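Long-range contacts in BSU-2 beta-lactamase (Bacillus subtilis, PDB 6W5E), which probably hydrolyses the beta-lactam ring of penicillin-type antibiotics as a class D, serine-type beta-lactamase, an activity linked to antibiotic resistance: residues Glu174-Leu179 against Ser237-Thr242; Lys30-Ser35 against Phe50-Leu55. One frame throughout, in Å; residues are numbered along the deposited sequence.

Interaction 1 (Glu174-Leu179 against Ser237-Thr242)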
ATOM      1  N   GLU A 174       9.733  -3.635   6.098  1.00 12.30           N
ATOM      2  CA  GLU A 174      10.057  -2.262   5.711  1.00 13.31           C
ATOM      3  C   GLU A 174       8.808  -1.499   5.278  1.00 12.94           C
ATOM      4  O   GLU A 174       8.681  -0.296   5.549  1.00 12.62           O
ATOM      5  CB  GLU A 174      11.115  -2.254   4.603  1.00 13.04           C
ATOM      6  CG  GLU A 174      12.517  -2.616   5.086  1.00 13.71           C
ATOM      7  CD  GLU A 174      13.526  -2.779   3.964  1.00 17.56           C
ATOM      8  OE1 GLU A 174      13.169  -3.311   2.890  1.00 13.23           O
ATOM      9  OE2 GLU A 174      14.692  -2.366   4.164  1.00 25.59           O
ATOM     10  N   GLN A 175       7.881  -2.180   4.599  1.00 12.39           N
ATOM     11  CA  GLN A 175       6.595  -1.564   4.284  1.00 12.81           C
ATOM     12  C   GLN A 175       5.851  -1.181   5.558  1.00 11.99           C
ATOM     13  O   GLN A 175       5.275  -0.088   5.637  1.00 12.05           O
ATOM     14  CB  GLN A 175       5.751  -2.514   3.440  1.00 13.88           C
ATOM     15  CG  GLN A 175       6.195  -2.628   1.987  1.00 15.56           C
ATOM     16  CD  GLN A 175       5.190  -2.030   1.011  1.00 14.40           C
ATOM     17  OE1 GLN A 175       4.552  -1.025   1.299  1.00 16.33           O
ATOM     18  NE2 GLN A 175       5.054  -2.648  -0.150  1.00 15.95           N
ATOM     19  N   GLU A 176       5.854  -2.065   6.566  1.00 12.62           N
ATOM     20  CA  GLU A 176       5.193  -1.746   7.830  0.70 13.33           C
ATOM     21  C   GLU A 176       5.782  -0.488   8.449  1.00 13.04           C
ATOM     22  O   GLU A 176       5.048   0.366   8.955  1.00 13.25           O
ATOM     23  CB  GLU A 176       5.297  -2.909   8.822  0.70 15.21           C
ATOM     24  CG  GLU A 176       4.447  -2.710  10.099  0.70 13.22           C
ATOM     25  CD  GLU A 176       5.026  -1.694  11.117  0.70 18.13           C
ATOM     26  OE1 GLU A 176       6.259  -1.503  11.152  0.70 22.70           O
ATOM     27  OE2 GLU A 176       4.251  -1.076  11.887  0.70 18.44           O
ATOM     28  N   THR A 177       7.113  -0.383   8.456  1.00 12.50           N
ATOM     29  CA  THR A 177       7.772   0.763   9.068  1.00 13.41           C
ATOM     30  C   THR A 177       7.329   2.050   8.401  1.00 14.27           C
ATOM     31  O   THR A 177       6.975   3.024   9.076  1.00 14.60           O
ATOM     32  CB  THR A 177       9.284   0.573   8.956  1.00 16.48           C
ATOM     33  OG1 THR A 177       9.644  -0.564   9.743  1.00 20.11           O
ATOM     34  CG2 THR A 177      10.055   1.812   9.435  1.00 18.77           C
ATOM     35  N   PHE A 178       7.309   2.054   7.069  1.00 12.87           N
ATOM     36  CA  PHE A 178       6.868   3.227   6.327  1.00 13.31           C
ATOM     37  C   PHE A 178       5.411   3.548   6.632  1.00 11.47           C
ATOM     38  O   PHE A 178       5.061   4.699   6.919  1.00 12.62           O
ATOM     39  CB  PHE A 178       7.060   2.979   4.834  1.00 12.00           C
ATOM     40  CG  PHE A 178       6.367   3.983   3.961  1.00 11.55           C
ATOM     41  CD1 PHE A 178       6.806   5.299   3.897  1.00 16.43           C
ATOM     42  CD2 PHE A 178       5.258   3.613   3.224  1.00 15.76           C
ATOM     43  CE1 PHE A 178       6.149   6.222   3.106  1.00 18.42           C
ATOM     44  CE2 PHE A 178       4.600   4.530   2.432  1.00 19.03           C
ATOM     45  CZ  PHE A 178       5.048   5.838   2.371  1.00 19.52           C
ATOM     46  N   LEU A 179       4.541   2.537   6.573  1.00 12.48           N
ATOM     47  CA  LEU A 179       3.112   2.786   6.763  1.00 12.00           C
ATOM     48  C   LEU A 179       2.782   3.200   8.192  1.00 12.41           C
ATOM     49  O   LEU A 179       1.806   3.925   8.412  1.00 12.17           O
ATOM     50  CB  LEU A 179       2.301   1.555   6.350  1.00 11.36           C
ATOM     51  CG  LEU A 179       2.326   1.315   4.835  1.00 11.90           C
ATOM     52  CD1 LEU A 179       1.838  -0.085   4.547  1.00 15.62           C
ATOM     53  CD2 LEU A 179       1.493   2.355   4.081  1.00 15.46           C
ATOM     54  N   SER A 237      -5.886   2.076  16.593  1.00 13.45           N
ATOM     55  CA  SER A 237      -5.590   1.884  15.182  1.00 12.79           C
ATOM     56  C   SER A 237      -4.456   0.876  15.027  1.00 12.43           C
ATOM     57  O   SER A 237      -3.620   0.709  15.920  1.00 12.62           O
ATOM     58  CB  SER A 237      -5.218   3.212  14.514  1.00 13.97           C
ATOM     59  OG  SER A 237      -6.352   4.061  14.445  1.00 16.84           O
ATOM     60  N   TYR A 238      -4.448   0.190  13.888  1.00 12.10           N
ATOM     61  CA  TYR A 238      -3.500  -0.884  13.633  1.00 11.40           C
ATOM     62  C   TYR A 238      -2.998  -0.770  12.203  1.00 11.29           C
ATOM     63  O   TYR A 238      -3.763  -0.420  11.302  1.00 14.16           O
ATOM     64  CB  TYR A 238      -4.162  -2.255  13.819  1.00 10.75           C
ATOM     65  CG  TYR A 238      -4.601  -2.542  15.236  1.00 12.38           C
ATOM     66  CD1 TYR A 238      -5.750  -1.962  15.763  1.00 13.92           C
ATOM     67  CD2 TYR A 238      -3.868  -3.404  16.041  1.00 12.34           C
ATOM     68  CE1 TYR A 238      -6.144  -2.221  17.066  1.00 14.48           C
ATOM     69  CE2 TYR A 238      -4.253  -3.670  17.338  1.00 13.96           C
ATOM     70  CZ  TYR A 238      -5.381  -3.078  17.843  1.00 13.65           C
ATOM     71  OH  TYR A 238      -5.761  -3.347  19.136  1.00 16.79           O
ATOM     72  N   VAL A 239      -1.713  -1.063  12.005  1.00 10.47           N
ATOM     73  CA  VAL A 239      -1.070  -1.038  10.694  1.00 10.07           C
ATOM     74  C   VAL A 239      -0.840  -2.479  10.256  1.00 10.43           C
ATOM     75  O   VAL A 239      -0.385  -3.310  11.054  1.00 10.93           O
ATOM     76  CB  VAL A 239       0.260  -0.263  10.748  1.00 11.46           C
ATOM     77  CG1 VAL A 239       0.879  -0.202   9.367  1.00 12.35           C
ATOM     78  CG2 VAL A 239       0.058   1.150  11.329  1.00 14.04           C
ATOM     79  N   PHE A 240      -1.160  -2.791   9.001  1.00 10.45           N
ATOM     80  CA  PHE A 240      -1.012  -4.161   8.518  1.00  9.84           C
ATOM     81  C   PHE A 240      -0.279  -4.219   7.183  1.00  9.51           C
ATOM     82  O   PHE A 240      -0.353  -3.297   6.356  1.00 10.29           O
ATOM     83  CB  PHE A 240      -2.369  -4.886   8.395  1.00 12.15           C
ATOM     84  CG  PHE A 240      -3.323  -4.199   7.462  1.00 11.03           C
ATOM     85  CD1 PHE A 240      -3.222  -4.376   6.087  1.00 10.67           C
ATOM     86  CD2 PHE A 240      -4.318  -3.369   7.957  1.00 12.49           C
ATOM     87  CE1 PHE A 240      -4.077  -3.712   5.216  1.00 12.33           C
ATOM     88  CE2 PHE A 240      -5.186  -2.717   7.090  1.00 14.72           C
ATOM     89  CZ  PHE A 240      -5.063  -2.893   5.721  1.00 15.26           C
ATOM     90  N   VAL A 241       0.406  -5.344   6.972  1.00 10.08           N
ATOM     91  CA  VAL A 241       1.013  -5.689   5.693  1.00 10.17           C
ATOM     92  C   VAL A 241       0.804  -7.176   5.465  1.00 10.57           C
ATOM     93  O   VAL A 241       1.176  -8.000   6.309  1.00 11.51           O
ATOM     94  CB  VAL A 241       2.522  -5.374   5.682  1.00 11.45           C
ATOM     95  CG1 VAL A 241       3.212  -6.016   4.485  1.00 11.79           C
ATOM     96  CG2 VAL A 241       2.749  -3.872   5.655  1.00 12.55           C
ATOM     97  N   THR A 242       0.228  -7.521   4.318  1.00 11.46           N
ATOM     98  CA  THR A 242       0.098  -8.900   3.872  1.00 10.29           C
ATOM     99  C   THR A 242       0.785  -9.048   2.526  1.00 10.03           C
ATOM    100  O   THR A 242       0.633  -8.192   1.648  1.00 10.74           O
ATOM    101  CB  THR A 242      -1.373  -9.279   3.747  1.00 11.32           C
ATOM    102  OG1 THR A 242      -2.002  -9.068   5.011  1.00 13.19           O
ATOM    103  CG2 THR A 242      -1.531 -10.744   3.333  1.00 12.42           C
TER
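Leu179 and Val241 cross at about a right angle where helix 174-179 lies over strand 237-242, with Leu179 CD1 4.0 Å from Val241 CG2. The two axes run nearly antiparallel, at 151°, and approach to 8.1 Å. That is close for a helix on a sheet, and beta-branched valine suits it: its methyls start at CB, so they cover the strand without holding the helix off.

Val241 works through one methyl. Its CG1 lies anti to the backbone N (chi1 167°), which leaves CG2 for the helix; this methyl presses on the helix backbone, 3.7 Å from Glu176 N. It also touches the CB atoms of Gln175 and Glu176, so it is the aliphatic roots of these two side chains that meet Val241. Val239 offers its other branch: CG1 reaches Leu179 CB at 3.8 Å and lies 4.2 Å from Glu176 O. Leucine, longer and branched further out, serves the helix side, its CB over one valine and its CD1 over the next. The polar end of Gln175 turns elsewhere, its NE2 hydrogen-bonded to Thr77 OG1.

The helix is 172-184, which packs on one face of the antiparallel sheet of this penicillin-recognising fold. Strand 236-244 runs between strands 48-54 and 225-233, and the helix spans all three, Glu176, in the conformer described, touching His53 and Leu179 touching Val228. Phe240 points to the opposite face, where it meets Thr255 and Leu259 of helix 248-261.

Interaction 2 (Lys30-Ser35 against Phe50-Leu55)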
ATOM      1  N   LYS A  30     -11.833  -5.731  25.081  1.00 38.69           N
ATOM      2  CA  LYS A  30     -12.061  -4.609  24.173  1.00 37.43           C
ATOM      3  C   LYS A  30     -10.938  -4.395  23.154  1.00 36.34           C
ATOM      4  O   LYS A  30     -11.135  -4.320  21.972  1.00 38.39           O
ATOM      5  CB  LYS A  30     -12.188  -3.266  24.905  1.00 40.22           C
ATOM      6  CG  LYS A  30     -12.300  -3.193  26.410  1.00 42.62           C
ATOM      7  CD  LYS A  30     -11.099  -2.746  27.227  1.00 44.23           C
ATOM      8  CE  LYS A  30      -9.751  -3.002  26.630  1.00 45.71           C
ATOM      9  NZ  LYS A  30      -9.260  -4.388  26.736  1.00 46.67           N
ATOM     10  N   HIS A  31      -9.741  -4.304  23.682  1.00 30.81           N
ATOM     11  CA  HIS A  31      -8.580  -3.954  22.877  1.00 26.32           C
ATOM     12  C   HIS A  31      -7.836  -5.211  22.447  1.00 24.81           C
ATOM     13  O   HIS A  31      -7.502  -6.057  23.285  1.00 24.71           O
ATOM     14  CB  HIS A  31      -7.644  -3.043  23.667  1.00 22.99           C
ATOM     15  CG  HIS A  31      -6.466  -2.578  22.879  1.00 18.48           C
ATOM     16  ND1 HIS A  31      -6.445  -1.371  22.215  1.00 21.49           N
ATOM     17  CD2 HIS A  31      -5.271  -3.165  22.634  1.00 17.72           C
ATOM     18  CE1 HIS A  31      -5.285  -1.233  21.597  1.00 18.96           C
ATOM     19  NE2 HIS A  31      -4.557  -2.312  21.830  1.00 18.00           N
ATOM     20  N   LEU A  32      -7.562  -5.321  21.146  1.00 20.31           N
ATOM     21  CA  LEU A  32      -6.879  -6.495  20.615  1.00 17.81           C
ATOM     22  C   LEU A  32      -5.406  -6.474  20.994  1.00 17.48           C
ATOM     23  O   LEU A  32      -4.673  -5.539  20.649  1.00 17.18           O
ATOM     24  CB  LEU A  32      -7.018  -6.560  19.099  1.00 19.27           C
ATOM     25  CG  LEU A  32      -6.143  -7.626  18.432  1.00 16.97           C
ATOM     26  CD1 LEU A  32      -6.641  -9.015  18.786  1.00 16.31           C
ATOM     27  CD2 LEU A  32      -6.132  -7.441  16.927  1.00 17.89           C
ATOM     28  N   ASN A  33      -5.035  -7.438  21.759  1.00 16.06           N
ATOM     29  CA  ASN A  33      -3.602  -7.679  22.093  0.64 15.97           C
ATOM     30  C   ASN A  33      -2.922  -8.619  20.938  1.00 14.76           C
ATOM     31  O   ASN A  33      -3.165  -9.879  20.779  1.00 15.07           O
ATOM     32  CB  ASN A  33      -3.539  -8.414  23.424  0.64 17.47           C
ATOM     33  CG  ASN A  33      -2.135  -8.716  23.881  0.64 16.77           C
ATOM     34  OD1 ASN A  33      -1.213  -8.691  23.134  0.64 16.79           O
ATOM     35  ND2 ASN A  33      -1.995  -9.017  25.153  0.64 19.05           N
ATOM     36  N   VAL A  34      -2.052  -7.991  20.154  1.00 13.05           N
ATOM     37  CA  VAL A  34      -1.543  -8.694  18.978  1.00 13.42           C
ATOM     38  C   VAL A  34      -0.588  -9.817  19.336  1.00 14.53           C
ATOM     39  O   VAL A  34      -0.330 -10.691  18.503  1.00 15.79           O
ATOM     40  CB  VAL A  34      -0.943  -7.739  17.927  1.00 13.73           C
ATOM     41  CG1 VAL A  34      -1.954  -6.680  17.545  1.00 15.23           C
ATOM     42  CG2 VAL A  34       0.364  -7.128  18.429  1.00 14.70           C
ATOM     43  N   SER A  35      -0.062  -9.830  20.557  1.00 14.24           N
ATOM     44  CA  SER A  35       0.833 -10.903  20.962  1.00 19.79           C
ATOM     45  C   SER A  35       0.099 -12.212  21.207  1.00 23.28           C
ATOM     46  O   SER A  35       0.753 -13.235  21.426  1.00 29.71           O
ATOM     47  CB  SER A  35       1.624 -10.484  22.201  1.00 22.51           C
ATOM     48  OG  SER A  35       0.795 -10.513  23.344  1.00 25.49           O
ATOM     49  N   PHE A  50       2.156 -12.018   7.221  1.00 11.60           N
ATOM     50  CA  PHE A  50       1.192 -11.049   7.724  1.00 11.22           C
ATOM     51  C   PHE A  50       1.816 -10.342   8.914  1.00 10.21           C
ATOM     52  O   PHE A  50       2.380 -10.993   9.801  1.00 11.76           O
ATOM     53  CB  PHE A  50      -0.102 -11.747   8.175  1.00 11.47           C
ATOM     54  CG  PHE A  50      -1.091 -10.826   8.843  1.00 11.59           C
ATOM     55  CD1 PHE A  50      -1.852  -9.941   8.090  1.00 13.27           C
ATOM     56  CD2 PHE A  50      -1.272 -10.860  10.215  1.00 12.12           C
ATOM     57  CE1 PHE A  50      -2.760  -9.108   8.699  1.00 13.24           C
ATOM     58  CE2 PHE A  50      -2.188 -10.024  10.832  1.00 12.19           C
ATOM     59  CZ  PHE A  50      -2.933  -9.153  10.075  1.00 13.24           C
ATOM     60  N   ILE A  51       1.705  -9.016   8.931  1.00 10.17           N
ATOM     61  CA  ILE A  51       2.247  -8.182   9.996  1.00 10.74           C
ATOM     62  C   ILE A  51       1.145  -7.265  10.495  1.00  9.78           C
ATOM     63  O   ILE A  51       0.461  -6.627   9.688  1.00 11.17           O
ATOM     64  CB  ILE A  51       3.435  -7.338   9.500  1.00 11.35           C
ATOM     65  CG1 ILE A  51       4.507  -8.229   8.869  1.00 13.05           C
ATOM     66  CG2 ILE A  51       3.989  -6.526  10.661  1.00 13.31           C
ATOM     67  CD1 ILE A  51       5.347  -7.521   7.854  1.00 16.58           C
ATOM     68  N   LEU A  52       0.972  -7.192  11.817  1.00 10.65           N
ATOM     69  CA  LEU A  52      -0.033  -6.320  12.420  1.00 11.09           C
ATOM     70  C   LEU A  52       0.610  -5.554  13.563  1.00 11.65           C
ATOM     71  O   LEU A  52       1.136  -6.161  14.504  1.00 11.97           O
ATOM     72  CB  LEU A  52      -1.244  -7.115  12.917  1.00 11.42           C
ATOM     73  CG  LEU A  52      -2.448  -6.268  13.345  1.00 11.71           C
ATOM     74  CD1 LEU A  52      -3.005  -5.477  12.162  1.00 13.26           C
ATOM     75  CD2 LEU A  52      -3.523  -7.146  13.981  1.00 13.76           C
ATOM     76  N   HIS A  53       0.566  -4.228  13.485  1.00 10.16           N
ATOM     77  CA  HIS A  53       1.150  -3.362  14.498  1.00 10.33           C
ATOM     78  C   HIS A  53       0.058  -2.593  15.231  1.00  9.88           C
ATOM     79  O   HIS A  53      -0.730  -1.880  14.605  1.00 10.97           O
ATOM     80  CB  HIS A  53       2.139  -2.370  13.889  1.00 12.03           C
ATOM     81  CG  HIS A  53       2.746  -1.445  14.896  1.00 11.35           C
ATOM     82  ND1 HIS A  53       3.805  -1.812  15.694  1.00 13.27           N
ATOM     83  CD2 HIS A  53       2.406  -0.187  15.271  1.00 13.01           C
ATOM     84  CE1 HIS A  53       4.111  -0.812  16.501  1.00 12.98           C
ATOM     85  NE2 HIS A  53       3.276   0.184  16.267  1.00 13.43           N
ATOM     86  N   ASP A  54       0.046  -2.724  16.559  1.00 11.14           N
ATOM     87  CA  ASP A  54      -0.839  -1.991  17.458  1.00 10.87           C
ATOM     88  C   ASP A  54      -0.223  -0.622  17.739  1.00 11.05           C
ATOM     89  O   ASP A  54       0.802  -0.527  18.427  1.00 12.81           O
ATOM     90  CB  ASP A  54      -0.953  -2.813  18.741  1.00 11.72           C
ATOM     91  CG  ASP A  54      -1.947  -2.250  19.747  1.00 12.41           C
ATOM     92  OD1 ASP A  54      -2.168  -1.021  19.789  1.00 13.27           O
ATOM     93  OD2 ASP A  54      -2.473  -3.056  20.550  1.00 14.97           O
ATOM     94  N   LEU A  55      -0.842   0.442  17.211  1.00 11.45           N
ATOM     95  CA  LEU A  55      -0.282   1.782  17.381  1.00 12.01           C
ATOM     96  C   LEU A  55      -0.351   2.246  18.834  1.00 13.38           C
ATOM     97  O   LEU A  55       0.617   2.814  19.352  1.00 15.00           O
ATOM     98  CB  LEU A  55      -0.980   2.769  16.446  1.00 12.17           C
ATOM     99  CG  LEU A  55      -0.555   2.637  14.979  1.00 12.31           C
ATOM    100  CD1 LEU A  55      -1.582   3.278  14.051  1.00 14.05           C
ATOM    101  CD2 LEU A  55       0.836   3.246  14.776  1.00 13.92           C
TER
HETATM  102  O   HOH W   1      -1.104  -5.416  21.049  1.00 16.50           O
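Extended chain from His31 to Asn33 turns into a short 3-10 segment at Val34 and Ser35 and passes beside the end of strand 50-54, with Val34 and Asp54 the nearest pair of CA atoms, 6.9 Å apart. The His31 ring and the Asp54 carboxylate approach from opposite directions and meet nearly coplanar, their planes 29° apart. His31 NE2 donates to Asp54 OD2 over 2.6 Å, and the oxygen is met on its syn side, close to the ring plane, with an N-H...O angle of 159°. Both side chains have CG anti to the backbone N (His31 chi1 -177°), which extends each toward the other.

Asp54 OD2 also accepts from a water at 2.8 Å, and that water in turn accepts from Val34 N at 2.9 Å, tying the carboxylate to the loop backbone. Asp54 OD1 is engaged separately, by Lys57 N. Next to this polar cluster, Leu52 CD2 lies 3.9 Å from Leu32 CD2 and equally far from Val34 CG1; leucine is long enough to reach both from the strand. In the conformer described, Asn33 OD1 accepts from Ser35 N at 3.0 Å in an Asx turn and from Ser35 OG, both on one face of its amide plane.

A short aspartate hydrogen bond of this kind would probably raise the histidine's basicity and favour its charged form. Leu32 O, 3.3 Å from Asp54 OD2, is a second acceptor and makes no bond to it; its partner is Tyr238 OH. Histidine, water and backbone amide together thus anchor the N-terminal chain to the sheet through one buried carboxylate.

In the fold
Both interactions reach the same antiparallel sheet, on neighbouring strands: probable backbone hydrogen bonds join Val239 O to His53 N (2.8 Å) and Val241 O to Ile51 N (2.9 Å). The centre of interaction 1 is about 9 Å from the centre of the chain, and all its touching residues are buried; that of interaction 2 is about 19 Å out, and it includes partly exposed loop residues. Their chemistry follows: methyl packing of a helix on the sheet in the core, a histidine-carboxylate hydrogen bond and a bridging water where the N-terminal loop meets the sheet. Side-chain alternation separates them, since His53 faces Glu176 of helix 172-184 whereas Leu52 and Asp54 meet residues 30-35.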